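Local coordinates for protein Dot/Icm T4SS effector (Legionella pneumophila, PDB 6VVE) that acts as a secreted effector kinase that is switched on by the host metabolite inositol hexakisphosphate and binds ADP, at residues Q116-L119 with G123-E126; I239-P242 with H248-D251. All coordinates share one frame; numbering follows the deposited sequence.

Contact 1 of 2, residues Q116-L119 with G123-E126; sequences QFFL and GIQE
The side-chain amide of Gln125 lies over the flat of the Gln116 amide: Gln125 NE2 is 3.2 Å from Gln116 CD and sits almost directly above it. The two planes are 32° apart, while the side chains as a whole run at about a right angle to each other. Further along the overlap, Gln125 CG rests 3.4 Å from Gln116 OE1. The amides are stacked and not hydrogen-bonded; their closest approach, NE2 to NE2, pairs two donors as modelled, and Gln125 NE2 instead makes a weak bond to the carbonyl of Leu50 on strand 44-53. Gln116 reaches this place by a bend at chi2 (84°), whereas Gln125 stays extended. The ring of Phe118 is met obliquely by Ile124 CD1, and its remaining surroundings include the stacked ring of His122 and the ring of Tyr177.

Between these groups the backbone turns. Ile124 N donates to Leu119 O over 3.0 Å, with an almost straight N-H...O angle of 177°. Gly123 N is just as near to that oxygen but badly angled for a bond. Beneath the bridge, Leu119 CD2 packs 3.8 Å from Ile124 CD1, the two side chains crossing, and Leu119 CB touches Gln125 CA at 3.6 Å. Both apolar side chains also press on helix 159-174.

With positive phi at Gly123 and two bonds back into the last turn, of which Ile124 N to Leu119 O is the six-to-one bond, this is a worked example of the Schellman motif, and Leu119 with Ile124 forms its hydrophobic contact. It ends helix 102-121, whose place after the third strand of the five-stranded sheet is consistent with helix C of protein kinases, and opens the loop toward the next strand.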
# COMPACT_ATOMS: atom_id res chain seq x y z
N GLN A 116 8.07 -2.37 3.60
CA GLN A 116 8.59 -1.01 3.70
C GLN A 116 9.89 -0.86 2.92
O GLN A 116 10.09 0.14 2.22
CB GLN A 116 8.80 -0.63 5.16
CG GLN A 116 9.07 0.85 5.41
CD GLN A 116 7.79 1.67 5.49
OE1 GLN A 116 7.00 1.70 4.55
NE2 GLN A 116 7.58 2.32 6.62
N PHE A 117 10.78 -1.85 3.03
CA PHE A 117 12.03 -1.78 2.27
C PHE A 117 11.78 -1.83 0.77
O PHE A 117 12.43 -1.11 -0.00
CB PHE A 117 12.98 -2.91 2.68
CG PHE A 117 13.83 -2.58 3.87
CD1 PHE A 117 14.99 -1.83 3.71
CD2 PHE A 117 13.48 -3.00 5.14
CE1 PHE A 117 15.79 -1.52 4.80
CE2 PHE A 117 14.26 -2.68 6.23
CZ PHE A 117 15.42 -1.94 6.06
N PHE A 118 10.84 -2.67 0.33
CA PHE A 118 10.44 -2.66 -1.07
C PHE A 118 10.00 -1.27 -1.50
O PHE A 118 10.43 -0.75 -2.53
CB PHE A 118 9.32 -3.67 -1.31
CG PHE A 118 8.74 -3.61 -2.70
CD1 PHE A 118 7.73 -2.70 -3.01
CD2 PHE A 118 9.21 -4.44 -3.70
CE1 PHE A 118 7.21 -2.62 -4.28
CE2 PHE A 118 8.68 -4.37 -4.98
CZ PHE A 118 7.68 -3.47 -5.27
N LEU A 119 9.13 -0.64 -0.69
CA LEU A 119 8.64 0.69 -1.03
C LEU A 119 9.79 1.69 -1.13
O LEU A 119 9.84 2.50 -2.06
CB LEU A 119 7.62 1.16 0.01
CG LEU A 119 6.31 0.38 0.09
CD1 LEU A 119 5.43 0.94 1.22
CD2 LEU A 119 5.57 0.40 -1.23
N GLY A 123 11.10 4.04 -4.25
CA GLY A 123 10.77 5.45 -4.10
C GLY A 123 9.29 5.75 -4.04
O GLY A 123 8.85 6.76 -4.61
N ILE A 124 8.51 4.90 -3.37
CA ILE A 124 7.07 5.10 -3.29
C ILE A 124 6.57 4.91 -1.86
O ILE A 124 5.37 4.79 -1.62
CB ILE A 124 6.33 4.13 -4.24
CG1 ILE A 124 6.81 2.69 -4.01
CG2 ILE A 124 6.55 4.53 -5.68
CD1 ILE A 124 5.99 1.66 -4.74
N GLN A 125 7.50 4.91 -0.89
CA GLN A 125 7.10 4.73 0.50
C GLN A 125 6.11 5.80 0.95
O GLN A 125 5.21 5.53 1.76
CB GLN A 125 8.33 4.74 1.41
CG GLN A 125 8.00 4.53 2.89
CD GLN A 125 9.24 4.51 3.77
OE1 GLN A 125 10.37 4.41 3.28
NE2 GLN A 125 9.02 4.62 5.07
N GLU A 126 6.25 7.02 0.43
CA GLU A 126 5.43 8.13 0.89
C GLU A 126 3.94 7.94 0.60
O GLU A 126 3.11 8.58 1.25
CB GLU A 126 5.91 9.44 0.24
CG GLU A 126 5.85 9.43 -1.29
CD GLU A 126 7.20 9.24 -1.95
OE1 GLU A 126 8.02 8.44 -1.43
OE2 GLU A 126 7.46 9.90 -2.98

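Contact 2 of 2, residues I239-P242 with H248-D251; sequences IYPP and HRID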
# COMPACT_ATOMS: atom_id res chain seq x y z
N ILE A 239 -12.23 6.56 -10.95
CA ILE A 239 -12.19 8.00 -10.69
C ILE A 239 -12.23 8.78 -12.00
O ILE A 239 -12.86 9.83 -12.10
CB ILE A 239 -10.95 8.34 -9.86
CG1 ILE A 239 -10.96 7.56 -8.54
CG2 ILE A 239 -10.87 9.83 -9.58
CD1 ILE A 239 -9.71 7.76 -7.69
N TYR A 240 -11.51 8.31 -13.02
CA TYR A 240 -11.41 8.99 -14.32
C TYR A 240 -11.79 8.00 -15.41
O TYR A 240 -10.97 7.61 -16.24
CB TYR A 240 -10.01 9.55 -14.57
CG TYR A 240 -9.53 10.48 -13.49
CD1 TYR A 240 -10.14 11.72 -13.29
CD2 TYR A 240 -8.47 10.13 -12.66
CE1 TYR A 240 -9.71 12.58 -12.30
CE2 TYR A 240 -8.03 10.99 -11.66
CZ TYR A 240 -8.65 12.21 -11.49
OH TYR A 240 -8.22 13.05 -10.50
N PRO A 241 -13.05 7.58 -15.44
CA PRO A 241 -13.50 6.61 -16.46
C PRO A 241 -13.31 7.17 -17.86
O PRO A 241 -13.22 8.39 -18.04
CB PRO A 241 -14.99 6.41 -16.13
CG PRO A 241 -15.39 7.66 -15.36
CD PRO A 241 -14.16 8.02 -14.56
N PRO A 242 -13.25 6.31 -18.87
CA PRO A 242 -13.16 6.80 -20.25
C PRO A 242 -14.42 7.56 -20.64
O PRO A 242 -15.52 7.30 -20.14
CB PRO A 242 -13.00 5.53 -21.09
CG PRO A 242 -12.66 4.43 -20.11
CD PRO A 242 -13.28 4.84 -18.80
N HIS A 248 -20.06 11.00 -22.22
CA HIS A 248 -20.73 9.99 -21.42
C HIS A 248 -19.74 8.90 -21.03
O HIS A 248 -18.98 8.42 -21.88
CB HIS A 248 -21.92 9.40 -22.17
CG HIS A 248 -23.06 10.36 -22.31
ND1 HIS A 248 -24.04 10.22 -23.27
CD2 HIS A 248 -23.38 11.48 -21.62
CE1 HIS A 248 -24.91 11.21 -23.16
NE2 HIS A 248 -24.52 11.99 -22.17
N ARG A 249 -19.75 8.53 -19.75
CA ARG A 249 -18.73 7.65 -19.21
C ARG A 249 -18.91 6.23 -19.71
O ARG A 249 -20.02 5.69 -19.73
CB ARG A 249 -18.77 7.69 -17.68
CG ARG A 249 -18.15 8.94 -17.05
CD ARG A 249 -18.84 10.21 -17.51
NE ARG A 249 -18.42 11.37 -16.73
CZ ARG A 249 -18.89 12.61 -16.92
NH1 ARG A 249 -19.78 12.85 -17.87
NH2 ARG A 249 -18.45 13.60 -16.15
N ILE A 250 -17.81 5.61 -20.11
CA ILE A 250 -17.80 4.25 -20.64
C ILE A 250 -17.64 3.28 -19.48
O ILE A 250 -16.86 3.52 -18.55
CB ILE A 250 -16.67 4.07 -21.68
CG1 ILE A 250 -16.88 5.02 -22.87
CG2 ILE A 250 -16.59 2.63 -22.14
CD1 ILE A 250 -18.24 4.92 -23.52
N ASP A 251 -18.36 2.16 -19.55
CA ASP A 251 -18.24 1.12 -18.53
C ASP A 251 -17.02 0.27 -18.86
O ASP A 251 -17.12 -0.76 -19.54
CB ASP A 251 -19.50 0.28 -18.44
CG ASP A 251 -19.51 -0.62 -17.19
OD1 ASP A 251 -18.49 -0.61 -16.47
OD2 ASP A 251 -20.53 -1.30 -16.93
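Arg249 lays the near end of its side chain against the ring of Pro241, CG to CG at 3.5 Å, and Arg249 CB lies a little farther from the same ring carbon. The pair belongs to the loop that joins helix 231-239 to helix 253-262 in the helical lobe. The loop leaves the first helix at Tyr240 and returns after five intervening residues, so that 248-251 crosses the end of 239-242 and is joined to it at Pro242. Arg249 is bent at chi2 (60°), its aliphatic part crossing the proline at a slant.

One backbone bond closes the loop: Ile250 N donates to Pro242 O over 2.8 Å, nearly straight at 168°. The same oxygen receives a CA-H...O contact from Arg249 CA at 3.4 Å, so a single acceptor meets two successive residues of the returning segment. With no N-H on either proline, Pro241 and Pro242 can enter backbone hydrogen bonds only as acceptors.

Below this bridge Pro242 CB faces Ile250 CB at 4.0 Å. Pro242 is the buried member of the contact, packed also on Trp252 and Ser285, while Arg249 and Ile250 lie nearer the surface, where both touch a crystal neighbour that may influence their settings.

Each segment is fixed at its outer end. Tyr240 binds through its hydroxyl to Lys155 O, and its side chain touches Gln159 and Ile162 of helix 159-174. On the returning segment, Asp251 caps a backbone N in the turn leading to the next helix, and its OD1 forms a salt bridge with Arg253 NH1.

How the contacts relate
Contact 1 comes first along the chain and is complete before contact 2 begins. Their centres are about 30 Å apart and their nearest atoms about 16 Å, with no touch between them. The centre of contact 1 is about 9 Å from the chain centre, where the end of helix 102-121 packs on strand 44-53 of the four-stranded sheet and on helix 159-174; that of contact 2 is about 25 Å from it, on the surface of the helical part. Helix 159-174 links the two regions, since Leu119 and Ile124 of contact 1 and Tyr240 of contact 2 all pack on it. Each shows how a chain leaving a helix is turned, one probably near the junction of the two kinase lobes, the other at the surface.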